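Local coordinates for YdhT protein (Bacillus subtilis, PDB 3CBW), which catalyses the endo-hydrolysis of beta-1,4-mannosidic linkages in mannan, galactomannan and glucomannan, and so takes part in glucomannan breakdown, at residues A[50-56]-A[92-98]; A[102-108]-A[331-335]; A[240-246]-A[267-271]; A[23-27]-A[218-222]. The protein carries 3 engineered substitutions. All coordinates share one frame; numbering follows the deposited sequence.

Contact 1: residues A[50-56]-A[92-98]; sequences SHDTFSM and DVSCNGD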
loop_
_atom_site.group_PDB
_atom_site.type_symbol
_atom_site.label_atom_id
_atom_site.label_comp_id
_atom_site.label_asym_id
_atom_site.label_seq_id
_atom_site.Cartn_x
_atom_site.Cartn_y
_atom_site.Cartn_z
ATOM N N SER A 50 13.653 2.750 2.038
ATOM C CA SER A 50 14.721 3.079 1.088
ATOM C C SER A 50 15.982 3.609 1.795
ATOM O O SER A 50 15.892 4.406 2.734
ATOM C CB SER A 50 14.205 4.088 0.070
ATOM O OG SER A 50 15.093 4.193 -1.030
ATOM N N HIS A 51 17.142 3.144 1.315
ATOM C CA HIS A 51 18.463 3.385 1.928
ATOM C C HIS A 51 18.435 3.372 3.454
ATOM O O HIS A 51 18.800 4.340 4.121
ATOM C CB HIS A 51 19.121 4.658 1.420
ATOM C CG HIS A 51 20.588 4.705 1.717
ATOM N ND1 HIS A 51 21.126 5.506 2.702
ATOM C CD2 HIS A 51 21.619 3.996 1.201
ATOM C CE1 HIS A 51 22.432 5.312 2.755
ATOM N NE2 HIS A 51 22.756 4.393 1.862
ATOM N N ASP A 52 17.995 2.252 3.994
ATOM C CA ASP A 52 17.883 2.092 5.433
ATOM C C ASP A 52 17.771 0.601 5.673
ATOM O O ASP A 52 18.704 -0.024 6.198
ATOM C CB ASP A 52 16.671 2.866 5.990
ATOM C CG ASP A 52 16.394 2.554 7.448
ATOM O OD1 ASP A 52 17.323 2.157 8.185
ATOM O OD2 ASP A 52 15.227 2.689 7.858
ATOM N N THR A 53 16.638 0.019 5.278
ATOM C CA THR A 53 16.450 -1.420 5.397
ATOM C C THR A 53 16.013 -2.075 4.085
ATOM O O THR A 53 16.000 -3.301 3.994
ATOM C CB THR A 53 15.412 -1.781 6.471
ATOM O OG1 THR A 53 14.150 -1.178 6.138
ATOM C CG2 THR A 53 15.874 -1.329 7.862
ATOM N N PHE A 54 15.643 -1.284 3.076
ATOM C CA PHE A 54 15.208 -1.875 1.816
ATOM C C PHE A 54 16.322 -2.709 1.191
ATOM O O PHE A 54 17.464 -2.258 1.096
ATOM C CB PHE A 54 14.760 -0.848 0.784
ATOM C CG PHE A 54 14.283 -1.493 -0.481
ATOM C CD1 PHE A 54 12.977 -1.953 -0.581
ATOM C CD2 PHE A 54 15.160 -1.731 -1.542
ATOM C CE1 PHE A 54 12.542 -2.595 -1.732
ATOM C CE2 PHE A 54 14.728 -2.373 -2.698
ATOM C CZ PHE A 54 13.423 -2.800 -2.790
ATOM N N SER A 55 15.976 -3.907 0.741
ATOM C CA SER A 55 16.902 -4.716 -0.032
ATOM C C SER A 55 16.108 -5.837 -0.667
ATOM O O SER A 55 14.903 -5.956 -0.450
ATOM C CB SER A 55 17.982 -5.293 0.875
ATOM O OG SER A 55 17.418 -6.268 1.717
ATOM N N MET A 56 16.788 -6.680 -1.430
ATOM C CA MET A 56 16.146 -7.853 -2.000
ATOM C C MET A 56 16.160 -9.042 -1.054
ATOM O O MET A 56 15.652 -10.101 -1.404
ATOM C CB MET A 56 16.796 -8.208 -3.337
ATOM C CG MET A 56 16.663 -7.087 -4.382
ATOM S SD MET A 56 14.969 -6.394 -4.594
ATOM C CE MET A 56 14.110 -7.867 -5.087
ATOM N N ASP A 92 13.872 9.104 0.609
ATOM C CA ASP A 92 14.934 8.511 -0.216
ATOM C C ASP A 92 14.269 7.614 -1.251
ATOM O O ASP A 92 13.349 6.879 -0.916
ATOM C CB ASP A 92 15.904 7.708 0.668
ATOM C CG ASP A 92 17.090 7.144 -0.106
ATOM O OD1 ASP A 92 18.205 7.701 0.018
ATOM O OD2 ASP A 92 16.929 6.130 -0.826
ATOM N N VAL A 93 14.727 7.680 -2.498
ATOM C CA VAL A 93 14.076 6.950 -3.588
ATOM C C VAL A 93 15.003 5.940 -4.271
ATOM O O VAL A 93 14.685 5.417 -5.337
ATOM C CB VAL A 93 13.435 7.905 -4.627
ATOM C CG1 VAL A 93 12.499 8.881 -3.947
ATOM C CG2 VAL A 93 14.510 8.666 -5.430
ATOM N N SER A 94 16.122 5.625 -3.629
ATOM C CA SER A 94 17.124 4.732 -4.221
ATOM C C SER A 94 16.645 3.293 -4.447
ATOM O O SER A 94 17.284 2.558 -5.199
ATOM C CB SER A 94 18.421 4.747 -3.408
ATOM O OG SER A 94 18.242 4.191 -2.124
ATOM N N CYS A 95 15.545 2.891 -3.809
ATOM C CA CYS A 95 14.957 1.571 -4.046
ATOM C C CYS A 95 14.349 1.449 -5.448
ATOM O O CYS A 95 14.016 0.352 -5.875
ATOM C CB CYS A 95 13.894 1.262 -2.995
ATOM S SG CYS A 95 12.441 2.391 -3.020
ATOM N N ASN A 96 14.214 2.566 -6.163
ATOM C CA ASN A 96 13.574 2.576 -7.482
ATOM C C ASN A 96 14.120 1.550 -8.459
ATOM O O ASN A 96 13.355 0.877 -9.132
ATOM C CB ASN A 96 13.681 3.947 -8.128
ATOM C CG ASN A 96 12.585 4.893 -7.696
ATOM O OD1 ASN A 96 11.641 4.513 -7.011
ATOM N ND2 ASN A 96 12.695 6.140 -8.126
ATOM N N GLY A 97 15.443 1.442 -8.567
ATOM C CA GLY A 97 16.046 0.488 -9.502
ATOM C C GLY A 97 15.500 -0.919 -9.302
ATOM O O GLY A 97 15.100 -1.590 -10.259
ATOM N N ASP A 98 15.475 -1.366 -8.048
ATOM C CA ASP A 98 14.963 -2.687 -7.698
ATOM C C ASP A 98 13.473 -2.833 -7.986
ATOM O O ASP A 98 13.020 -3.906 -8.391
ATOM C CB ASP A 98 15.267 -3.012 -6.240
ATOM C CG ASP A 98 16.723 -3.399 -6.025
ATOM O OD1 ASP A 98 17.381 -3.871 -6.978
ATOM O OD2 ASP A 98 17.215 -3.232 -4.896
HETATM O O HOH W 1 17.111 1.568 -1.121
#

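Contact 2: residues A[102-108]-A[331-335]; sequences YWKNGGI and KGEIW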
loop_
_atom_site.group_PDB
_atom_site.type_symbol
_atom_site.label_atom_id
_atom_site.label_comp_id
_atom_site.label_asym_id
_atom_site.label_seq_id
_atom_site.Cartn_x
_atom_site.Cartn_y
_atom_site.Cartn_z
ATOM N N TYR A 102 11.897 -5.387 -10.597
ATOM C CA TYR A 102 10.884 -6.336 -10.147
ATOM C C TYR A 102 9.764 -6.448 -11.169
ATOM O O TYR A 102 9.324 -7.564 -11.492
ATOM C CB TYR A 102 10.325 -5.971 -8.760
ATOM C CG TYR A 102 10.040 -7.195 -7.918
ATOM C CD1 TYR A 102 8.754 -7.713 -7.802
ATOM C CD2 TYR A 102 11.072 -7.851 -7.254
ATOM C CE1 TYR A 102 8.507 -8.852 -7.051
ATOM C CE2 TYR A 102 10.834 -8.984 -6.488
ATOM C CZ TYR A 102 9.548 -9.478 -6.387
ATOM O OH TYR A 102 9.341 -10.613 -5.641
ATOM N N TRP A 103 9.323 -5.305 -11.697
ATOM C CA TRP A 103 8.342 -5.279 -12.784
ATOM C C TRP A 103 8.856 -5.986 -14.038
ATOM O O TRP A 103 8.157 -6.831 -14.625
ATOM C CB TRP A 103 7.940 -3.844 -13.118
ATOM C CG TRP A 103 7.155 -3.735 -14.391
ATOM C CD1 TRP A 103 7.612 -3.291 -15.600
ATOM C CD2 TRP A 103 5.796 -4.124 -14.592
ATOM N NE1 TRP A 103 6.611 -3.364 -16.538
ATOM C CE2 TRP A 103 5.486 -3.870 -15.944
ATOM C CE3 TRP A 103 4.799 -4.645 -13.756
ATOM C CZ2 TRP A 103 4.237 -4.140 -16.482
ATOM C CZ3 TRP A 103 3.554 -4.907 -14.298
ATOM C CH2 TRP A 103 3.283 -4.645 -15.649
ATOM N N LYS A 104 10.073 -5.643 -14.460
ATOM C CA LYS A 104 10.696 -6.284 -15.625
ATOM C C LYS A 104 10.697 -7.804 -15.495
ATOM O O LYS A 104 10.475 -8.521 -16.471
ATOM C CB LYS A 104 12.131 -5.765 -15.784
ATOM C CG LYS A 104 12.960 -6.424 -16.879
ATOM C CD LYS A 104 12.525 -5.997 -18.270
ATOM C CE LYS A 104 13.537 -6.429 -19.328
ATOM N NZ LYS A 104 14.768 -5.582 -19.298
ATOM N N ASN A 105 10.922 -8.287 -14.277
ATOM C CA ASN A 105 11.056 -9.708 -14.001
ATOM C C ASN A 105 9.798 -10.398 -13.486
ATOM O O ASN A 105 9.862 -11.501 -12.934
ATOM C CB ASN A 105 12.249 -9.955 -13.090
ATOM C CG ASN A 105 13.552 -9.689 -13.791
ATOM O OD1 ASN A 105 13.857 -10.303 -14.814
ATOM N ND2 ASN A 105 14.330 -8.770 -13.259
ATOM N N GLY A 106 8.649 -9.754 -13.686
ATOM C CA GLY A 106 7.372 -10.451 -13.528
ATOM C C GLY A 106 6.590 -10.210 -12.250
ATOM O O GLY A 106 5.669 -10.968 -11.952
ATOM N N GLY A 107 6.939 -9.168 -11.495
ATOM C CA GLY A 107 6.159 -8.769 -10.326
ATOM C C GLY A 107 5.637 -7.353 -10.488
ATOM O O GLY A 107 5.631 -6.803 -11.601
ATOM N N ILE A 108 5.169 -6.766 -9.385
ATOM C CA ILE A 108 4.634 -5.400 -9.386
ATOM C C ILE A 108 5.142 -4.680 -8.134
ATOM O O ILE A 108 5.091 -5.233 -7.032
ATOM C CB ILE A 108 3.075 -5.373 -9.354
ATOM C CG1 ILE A 108 2.437 -6.103 -10.537
ATOM C CG2 ILE A 108 2.547 -3.934 -9.300
ATOM C CD1 ILE A 108 0.925 -6.320 -10.357
ATOM N N LYS A 331 5.445 -14.134 -8.239
ATOM C CA LYS A 331 6.254 -13.466 -9.243
ATOM C C LYS A 331 6.428 -14.386 -10.448
ATOM O O LYS A 331 6.723 -15.575 -10.292
ATOM C CB LYS A 331 7.619 -13.119 -8.653
ATOM C CG LYS A 331 8.421 -12.121 -9.475
ATOM C CD LYS A 331 9.844 -11.991 -8.942
ATOM C CE LYS A 331 10.596 -10.828 -9.601
ATOM N NZ LYS A 331 12.041 -10.848 -9.205
ATOM N N GLY A 332 6.229 -13.827 -11.637
ATOM C CA GLY A 332 6.352 -14.588 -12.887
ATOM C C GLY A 332 5.033 -15.140 -13.407
ATOM O O GLY A 332 4.998 -15.742 -14.491
ATOM N N GLU A 333 3.947 -14.962 -12.651
ATOM C CA GLU A 333 2.632 -15.507 -13.026
ATOM C C GLU A 333 1.621 -14.434 -13.449
ATOM O O GLU A 333 0.428 -14.717 -13.585
ATOM C CB GLU A 333 2.062 -16.374 -11.901
ATOM C CG GLU A 333 2.928 -17.567 -11.549
ATOM C CD GLU A 333 2.219 -18.534 -10.619
ATOM O OE1 GLU A 333 1.962 -18.170 -9.456
ATOM O OE2 GLU A 333 1.906 -19.666 -11.056
ATOM N N ILE A 334 2.095 -13.217 -13.681
ATOM C CA ILE A 334 1.241 -12.135 -14.177
ATOM C C ILE A 334 1.190 -12.266 -15.695
ATOM O O ILE A 334 0.113 -12.371 -16.282
ATOM C CB ILE A 334 1.761 -10.740 -13.751
ATOM C CG1 ILE A 334 1.808 -10.651 -12.219
ATOM C CG2 ILE A 334 0.879 -9.638 -14.316
ATOM C CD1 ILE A 334 2.486 -9.402 -11.673
ATOM N N TRP A 335 2.372 -12.277 -16.307
ATOM C CA TRP A 335 2.534 -12.473 -17.743
ATOM C C TRP A 335 2.936 -13.910 -18.018
ATOM O O TRP A 335 3.667 -14.528 -17.238
ATOM C CB TRP A 335 3.617 -11.534 -18.292
ATOM C CG TRP A 335 3.415 -10.103 -17.895
ATOM C CD1 TRP A 335 3.905 -9.483 -16.779
ATOM C CD2 TRP A 335 2.636 -9.122 -18.592
ATOM N NE1 TRP A 335 3.490 -8.171 -16.747
ATOM C CE2 TRP A 335 2.710 -7.923 -17.847
ATOM C CE3 TRP A 335 1.897 -9.134 -19.782
ATOM C CZ2 TRP A 335 2.062 -6.747 -18.250
ATOM C CZ3 TRP A 335 1.255 -7.963 -20.183
ATOM C CH2 TRP A 335 1.341 -6.788 -19.416
HETATM O O HOH W 2 5.499 -7.862 -14.298
HETATM O O HOH W 3 13.712 -8.724 -9.940
HETATM O O HOH W 4 4.663 -12.285 -14.393
#

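Contact 3: residues A[240-246]-A[267-271]; sequences ASYVDIV and LNKPF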
loop_
_atom_site.group_PDB
_atom_site.type_symbol
_atom_site.label_atom_id
_atom_site.label_comp_id
_atom_site.label_asym_id
_atom_site.label_seq_id
_atom_site.Cartn_x
_atom_site.Cartn_y
_atom_site.Cartn_z
ATOM N N ALA A 240 -14.776 7.813 -5.009
ATOM C CA ALA A 240 -14.480 6.869 -6.083
ATOM C C ALA A 240 -13.521 7.411 -7.125
ATOM O O ALA A 240 -12.878 6.633 -7.831
ATOM C CB ALA A 240 -15.763 6.408 -6.762
ATOM N N SER A 241 -13.440 8.731 -7.258
ATOM C CA SER A 241 -12.529 9.279 -8.265
ATOM C C SER A 241 -11.066 9.381 -7.825
ATOM O O SER A 241 -10.218 9.764 -8.626
ATOM C CB SER A 241 -13.028 10.626 -8.775
ATOM O OG SER A 241 -12.820 11.598 -7.791
ATOM N N TYR A 242 -10.760 8.993 -6.581
ATOM C CA TYR A 242 -9.408 9.146 -6.057
ATOM C C TYR A 242 -8.794 7.828 -5.622
ATOM O O TYR A 242 -7.660 7.835 -5.148
ATOM C CB TYR A 242 -9.373 10.122 -4.870
ATOM C CG TYR A 242 -10.163 11.391 -5.108
ATOM C CD1 TYR A 242 -9.732 12.375 -6.004
ATOM C CD2 TYR A 242 -11.410 11.559 -4.508
ATOM C CE1 TYR A 242 -10.496 13.533 -6.216
ATOM C CE2 TYR A 242 -12.169 12.692 -4.721
ATOM C CZ TYR A 242 -11.713 13.660 -5.575
ATOM O OH TYR A 242 -12.492 14.779 -5.774
ATOM N N VAL A 243 -9.527 6.720 -5.760
ATOM C CA VAL A 243 -9.098 5.430 -5.206
ATOM C C VAL A 243 -9.345 4.337 -6.217
ATOM O O VAL A 243 -10.455 4.192 -6.731
ATOM C CB VAL A 243 -9.882 5.086 -3.906
ATOM C CG1 VAL A 243 -9.509 3.695 -3.398
ATOM C CG2 VAL A 243 -9.609 6.113 -2.811
ATOM N N ASP A 244 -8.313 3.549 -6.483
ATOM C CA ASP A 244 -8.432 2.374 -7.347
ATOM C C ASP A 244 -8.689 1.074 -6.581
ATOM O O ASP A 244 -9.457 0.221 -7.041
ATOM C CB ASP A 244 -7.166 2.212 -8.197
ATOM C CG ASP A 244 -7.009 3.324 -9.204
ATOM O OD1 ASP A 244 -7.921 3.494 -10.037
ATOM O OD2 ASP A 244 -5.975 4.027 -9.177
ATOM N N ILE A 245 -8.019 0.916 -5.436
ATOM C CA ILE A 245 -8.061 -0.318 -4.645
ATOM C C ILE A 245 -8.286 0.068 -3.205
ATOM O O ILE A 245 -7.678 1.022 -2.718
ATOM C CB ILE A 245 -6.729 -1.126 -4.783
ATOM C CG1 ILE A 245 -6.557 -1.628 -6.221
ATOM C CG2 ILE A 245 -6.643 -2.288 -3.781
ATOM C CD1 ILE A 245 -5.212 -2.259 -6.532
ATOM N N VAL A 246 -9.186 -0.651 -2.538
ATOM C CA VAL A 246 -9.395 -0.488 -1.098
ATOM C C VAL A 246 -8.802 -1.689 -0.378
ATOM O O VAL A 246 -8.672 -2.776 -0.958
ATOM C CB VAL A 246 -10.893 -0.322 -0.732
ATOM C CG1 VAL A 246 -11.433 0.944 -1.367
ATOM C CG2 VAL A 246 -11.738 -1.552 -1.165
ATOM N N LEU A 267 -17.811 -0.786 -1.390
ATOM C CA LEU A 267 -17.468 0.429 -2.131
ATOM C C LEU A 267 -17.281 0.175 -3.630
ATOM O O LEU A 267 -17.041 1.103 -4.402
ATOM C CB LEU A 267 -16.221 1.068 -1.511
ATOM C CG LEU A 267 -16.397 1.553 -0.066
ATOM C CD1 LEU A 267 -15.072 2.085 0.496
ATOM C CD2 LEU A 267 -17.499 2.611 0.038
ATOM N N ASN A 268 -17.391 -1.082 -4.043
ATOM C CA ASN A 268 -17.236 -1.467 -5.448
ATOM C C ASN A 268 -15.856 -1.101 -6.020
ATOM O O ASN A 268 -15.732 -0.564 -7.120
ATOM C CB ASN A 268 -18.382 -0.904 -6.314
ATOM C CG ASN A 268 -18.537 -1.641 -7.636
ATOM O OD1 ASN A 268 -18.238 -2.836 -7.736
ATOM N ND2 ASN A 268 -19.005 -0.931 -8.658
ATOM N N LYS A 269 -14.822 -1.383 -5.233
ATOM C CA LYS A 269 -13.436 -1.305 -5.679
ATOM C C LYS A 269 -12.800 -2.637 -5.323
ATOM O O LYS A 269 -13.198 -3.256 -4.329
ATOM C CB LYS A 269 -12.678 -0.200 -4.931
ATOM C CG LYS A 269 -13.223 1.210 -5.125
ATOM C CD LYS A 269 -12.867 1.787 -6.482
ATOM C CE LYS A 269 -13.387 3.209 -6.629
ATOM N NZ LYS A 269 -12.860 3.812 -7.902
ATOM N N PRO A 270 -11.804 -3.089 -6.107
ATOM C CA PRO A 270 -11.074 -4.295 -5.731
ATOM C C PRO A 270 -10.500 -4.145 -4.324
ATOM O O PRO A 270 -10.092 -3.042 -3.927
ATOM C CB PRO A 270 -9.967 -4.388 -6.795
ATOM C CG PRO A 270 -10.561 -3.719 -7.976
ATOM C CD PRO A 270 -11.327 -2.550 -7.393
ATOM N N PHE A 271 -10.455 -5.261 -3.598
ATOM C CA PHE A 271 -10.060 -5.309 -2.196
ATOM C C PHE A 271 -8.756 -6.092 -2.021
ATOM O O PHE A 271 -8.568 -7.130 -2.653
ATOM C CB PHE A 271 -11.176 -5.987 -1.373
ATOM C CG PHE A 271 -10.800 -6.234 0.061
ATOM C CD1 PHE A 271 -11.049 -5.276 1.034
ATOM C CD2 PHE A 271 -10.146 -7.408 0.432
ATOM C CE1 PHE A 271 -10.653 -5.502 2.346
ATOM C CE2 PHE A 271 -9.740 -7.627 1.734
ATOM C CZ PHE A 271 -10.000 -6.691 2.686
#

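Contact 4: residues A[23-27]-A[218-222]; sequences TKTVM and DHLIW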
loop_
_atom_site.group_PDB
_atom_site.type_symbol
_atom_site.label_atom_id
_atom_site.label_comp_id
_atom_site.label_asym_id
_atom_site.label_seq_id
_atom_site.Cartn_x
_atom_site.Cartn_y
_atom_site.Cartn_z
ATOM N N THR A 23 -0.537 0.551 -17.166
ATOM C CA THR A 23 -1.264 0.731 -15.919
ATOM C C THR A 23 -2.744 0.402 -16.092
ATOM O O THR A 23 -3.339 -0.256 -15.244
ATOM C CB THR A 23 -1.026 2.136 -15.363
ATOM O OG1 THR A 23 0.350 2.235 -14.975
ATOM C CG2 THR A 23 -1.892 2.412 -14.149
ATOM N N LYS A 24 -3.345 0.834 -17.196
ATOM C CA LYS A 24 -4.732 0.455 -17.504
ATOM C C LYS A 24 -4.896 -1.060 -17.586
ATOM O O LYS A 24 -5.842 -1.614 -17.029
ATOM C CB LYS A 24 -5.191 1.105 -18.814
ATOM C CG LYS A 24 -5.284 2.623 -18.745
ATOM C CD LYS A 24 -5.832 3.234 -20.031
ATOM C CE LYS A 24 -7.348 3.235 -20.044
ATOM N NZ LYS A 24 -7.909 3.801 -21.299
ATOM N N THR A 25 -3.984 -1.722 -18.285
ATOM C CA THR A 25 -4.053 -3.168 -18.447
ATOM C C THR A 25 -3.934 -3.882 -17.105
ATOM O O THR A 25 -4.740 -4.751 -16.781
ATOM C CB THR A 25 -2.971 -3.637 -19.411
ATOM O OG1 THR A 25 -3.281 -3.102 -20.700
ATOM C CG2 THR A 25 -2.916 -5.148 -19.484
ATOM N N VAL A 26 -2.944 -3.491 -16.314
ATOM C CA VAL A 26 -2.734 -4.107 -15.013
ATOM C C VAL A 26 -3.945 -3.884 -14.107
ATOM O O VAL A 26 -4.373 -4.808 -13.413
ATOM C CB VAL A 26 -1.433 -3.586 -14.364
ATOM C CG1 VAL A 26 -1.369 -3.908 -12.866
ATOM C CG2 VAL A 26 -0.232 -4.158 -15.100
ATOM N N MET A 27 -4.517 -2.681 -14.115
ATOM C CA MET A 27 -5.658 -2.423 -13.247
ATOM C C MET A 27 -6.846 -3.315 -13.616
ATOM O O MET A 27 -7.496 -3.894 -12.739
ATOM C CB MET A 27 -6.072 -0.948 -13.306
ATOM C CG MET A 27 -7.159 -0.598 -12.301
ATOM S SD MET A 27 -6.656 -0.776 -10.538
ATOM C CE MET A 27 -7.993 -1.841 -9.932
ATOM N N ASP A 218 1.282 9.194 -14.356
ATOM C CA ASP A 218 0.245 8.421 -15.049
ATOM C C ASP A 218 0.396 6.903 -14.901
ATOM O O ASP A 218 -0.289 6.149 -15.583
ATOM C CB ASP A 218 0.191 8.842 -16.537
ATOM C CG ASP A 218 -0.319 10.256 -16.730
ATOM O OD1 ASP A 218 -1.099 10.733 -15.885
ATOM O OD2 ASP A 218 0.069 10.876 -17.749
ATOM N N HIS A 219 1.234 6.479 -13.961
ATOM C CA HIS A 219 1.538 5.068 -13.743
ATOM C C HIS A 219 1.109 4.619 -12.343
ATOM O O HIS A 219 1.485 3.536 -11.913
ATOM C CB HIS A 219 3.035 4.831 -13.944
ATOM C CG HIS A 219 3.896 5.553 -12.955
ATOM N ND1 HIS A 219 3.640 6.850 -12.549
ATOM C CD2 HIS A 219 4.985 5.145 -12.259
ATOM C CE1 HIS A 219 4.550 7.211 -11.657
ATOM N NE2 HIS A 219 5.379 6.198 -11.469
ATOM N N LEU A 220 0.330 5.440 -11.641
ATOM C CA LEU A 220 -0.047 5.143 -10.257
ATOM C C LEU A 220 -1.431 4.535 -10.140
ATOM O O LEU A 220 -2.391 4.980 -10.778
ATOM C CB LEU A 220 -0.002 6.411 -9.394
ATOM C CG LEU A 220 1.311 7.201 -9.397
ATOM C CD1 LEU A 220 1.226 8.417 -8.499
ATOM C CD2 LEU A 220 2.483 6.299 -8.982
ATOM N N ILE A 221 -1.498 3.495 -9.314
ATOM C CA ILE A 221 -2.746 2.842 -8.919
ATOM C C ILE A 221 -2.911 3.177 -7.445
ATOM O O ILE A 221 -2.050 2.860 -6.629
ATOM C CB ILE A 221 -2.649 1.322 -9.159
ATOM C CG1 ILE A 221 -2.560 1.034 -10.669
ATOM C CG2 ILE A 221 -3.836 0.589 -8.525
ATOM C CD1 ILE A 221 -2.308 -0.423 -11.017
ATOM N N TRP A 222 -4.001 3.860 -7.117
ATOM C CA TRP A 222 -4.183 4.492 -5.815
ATOM C C TRP A 222 -4.856 3.566 -4.813
ATOM O O TRP A 222 -5.952 3.044 -5.081
ATOM C CB TRP A 222 -4.990 5.785 -5.998
ATOM C CG TRP A 222 -4.171 6.822 -6.692
ATOM C CD1 TRP A 222 -3.923 6.908 -8.032
ATOM C CD2 TRP A 222 -3.430 7.870 -6.072
ATOM N NE1 TRP A 222 -3.088 7.968 -8.284
ATOM C CE2 TRP A 222 -2.770 8.576 -7.099
ATOM C CE3 TRP A 222 -3.289 8.309 -4.750
ATOM C CZ2 TRP A 222 -1.971 9.693 -6.847
ATOM C CZ3 TRP A 222 -2.491 9.421 -4.501
ATOM C CH2 TRP A 222 -1.828 10.087 -5.540
#

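Contact 1: residues A[50-56]-A[92-98]
Asp92 and Ser50 meet between two loops of the TIM barrel, with an Asx turn on the Asp92 side. The CB of Asp92 lies 3.9 Å from the backbone O of Ser50. CG is anti to the backbone N (chi1 -176°), which brings the carboxylate to Ser50 and His51. OD1 rests against the CB of His51 at 3.5 Å. OD2 takes three hydrogen bonds. Ser50 OG donates to the anti lone pair of OD2 at 2.7 Å, and the hydroxyl of Ser94 uses the syn one. The third donor, Ser94 N, approaches from above the carboxylate plane at 3.0 Å and closes the Asx turn. Ser50 OG in turn accepts from Cys95 N at 3.1 Å, bonding to both Asp92 and Cys95. Were Asp92 replaced by an alanine, both serine hydroxyls and the Ser94 N-H would probably lose their shared acceptor, and the turn would be likely to relax. A water joins His51 N to Ser94 OG. Further along, Cys95, in its disulfide with Cys75, lays its CB over one face of the Phe54 ring, 3.7 Å from the centroid. Asp98 sits at the edge of that ring, its OD2 3.4 Å from Phe54 CE2, and Met56 SD packs against CB and CG of Asp98.

Contact 2: residues A[102-108]-A[331-335]
Lys331 runs out fully extended and passes obliquely over one face of the Tyr102 ring. Its CE stands above the ring centre, 3.6 Å from the centroid, in a CH-pi contact. NZ makes a cation-pi contact at 3.9 Å from the same centroid, and it also donates to a water. The Tyr102 hydroxyl bonds elsewhere, to Pro70 O. Trp103 and Trp335 form an offset edge-to-face pair. Trp335 turns its edge toward the face of Trp103, with the planes at 84°, and its CZ2 comes to 3.6 Å from Trp103 CH2. Between these two contacts the chains meet at glycines. Helix 96-104 ends in a Schellman motif with Gly106 as its C-prime residue at positive phi. A CB on Gly106 would crowd both the carbonyl before it and Gly332 CA. The Gly106 carbonyl accepts a nearly straight bond from Gly332 N at 2.9 Å. That donor stands above the carbonyl plane. A water bonded to the same oxygen accepts from Trp335 N. Deeper in, where strand 108-114 of the barrel starts, Ile334 crosses Ile108 at about a right angle. Its CD1 is pressed to 3.5 Å from Ile108 CG1, a close fit for two carbons.

Contact 3: residues A[240-246]-A[267-271]
Lys269 bends at its second torsion (chi2 -76°) and then runs straight, which carries NZ back to the carbonyls of Ala240 and Val243. NZ donates to Val243 O at 2.7 Å, almost in line with that C=O. Its bond to Ala240 O, 2.8 Å long, lies in the carbonyl plane on a lone pair. Two backbone oxygens thus grip one ammonium group, and the lysine links two carbonyls of the loop that leads to strand 245-252. The aliphatic part of Lys269 crosses Val246 at about a right angle, with its CB 3.9 Å from Val246 CG1. Leu267 CD1 reaches the same methyl more loosely. Beyond Lys269 the chains pair as parallel strands. Val246 N donates to Pro270 O at 2.9 Å. In return Phe271 CA approaches Val246 O at 3.1 Å in a CA-H...O contact. The Pro270 ring packs by its CD against Asp244 O at 3.4 Å. Asp244 turns its carboxylate to Val15 N and Trp222 N. Ile245-Val246 and Phe271 begin two neighbouring barrel strands, 245-252 and 271-278. Strand 220-224 lies next to the first and strand 301-306 next to the second, while Met27 of helix 21-32 covers Asp244, Ile245 and Pro270.

Contact 4: residues A[23-27]-A[218-222]
Helix 21-32 packs its Thr23, Val26 and Met27 against His219 and Ile221, where barrel strand 220-224 begins. The short helical segment and the strand run 37° apart in direction, with their axes 9.4 Å apart at closest approach. Ile221 is the centre of the contact, and each of its outer carbons has its own partner on the helix. CG1 lies beside Thr23 CG2 at 3.8 Å, the two side chains sliding past each other in opposite directions. CD1 meets Val26 CG1 at 4.1 Å, the side chains crossing at about a right angle. CG2 touches Met27 SD at 3.7 Å, because the methionine chain bends at chi2 (64°) and brings its sulfur back to the strand. Thr23 splits its two branches. The methyl lies opposite the backbone N and goes to Ile221, while OG1 (chi1 -67°) sits 3.3 Å from His219 CA and 3.9 Å from His219 CB. With a glycine in place of Thr23, a gap is likely to open beside Ile221 CG1 and the backbone at His219 to be less closely covered. Pro168 also packs on Thr23, and Met27 goes on to Pro270. The His219 ring leads away from the helix to helix 143-163. A helix laid against the first residues of barrel strands in this way closes the N-terminal end of the TIM barrel, the end remote from the catalytic one.

Contacts 2, 3 and 4 gather round the bottom of one barrel. Contacts 3 and 4 have centres 13 Å apart and share the sheet. Asp244 N and Ile245 N both come within probable hydrogen-bonding distance of Trp222 O. Contacts 2 and 4 meet through Val26, whose CG2 is 3.6 Å from Trp103 CH2. Contact 1 lies at the other end, its Phe54 side chain about 8 Å from that of Asn308, which probably binds substrate, as in relatives. Helix 96-104 joins it to contact 2, and Met56 CE touches Tyr102 CD2 at 3.7 Å. In contact 3, Phe271 lies about 11 Å by side chains from Glu275, the probable nucleophile further along its strand.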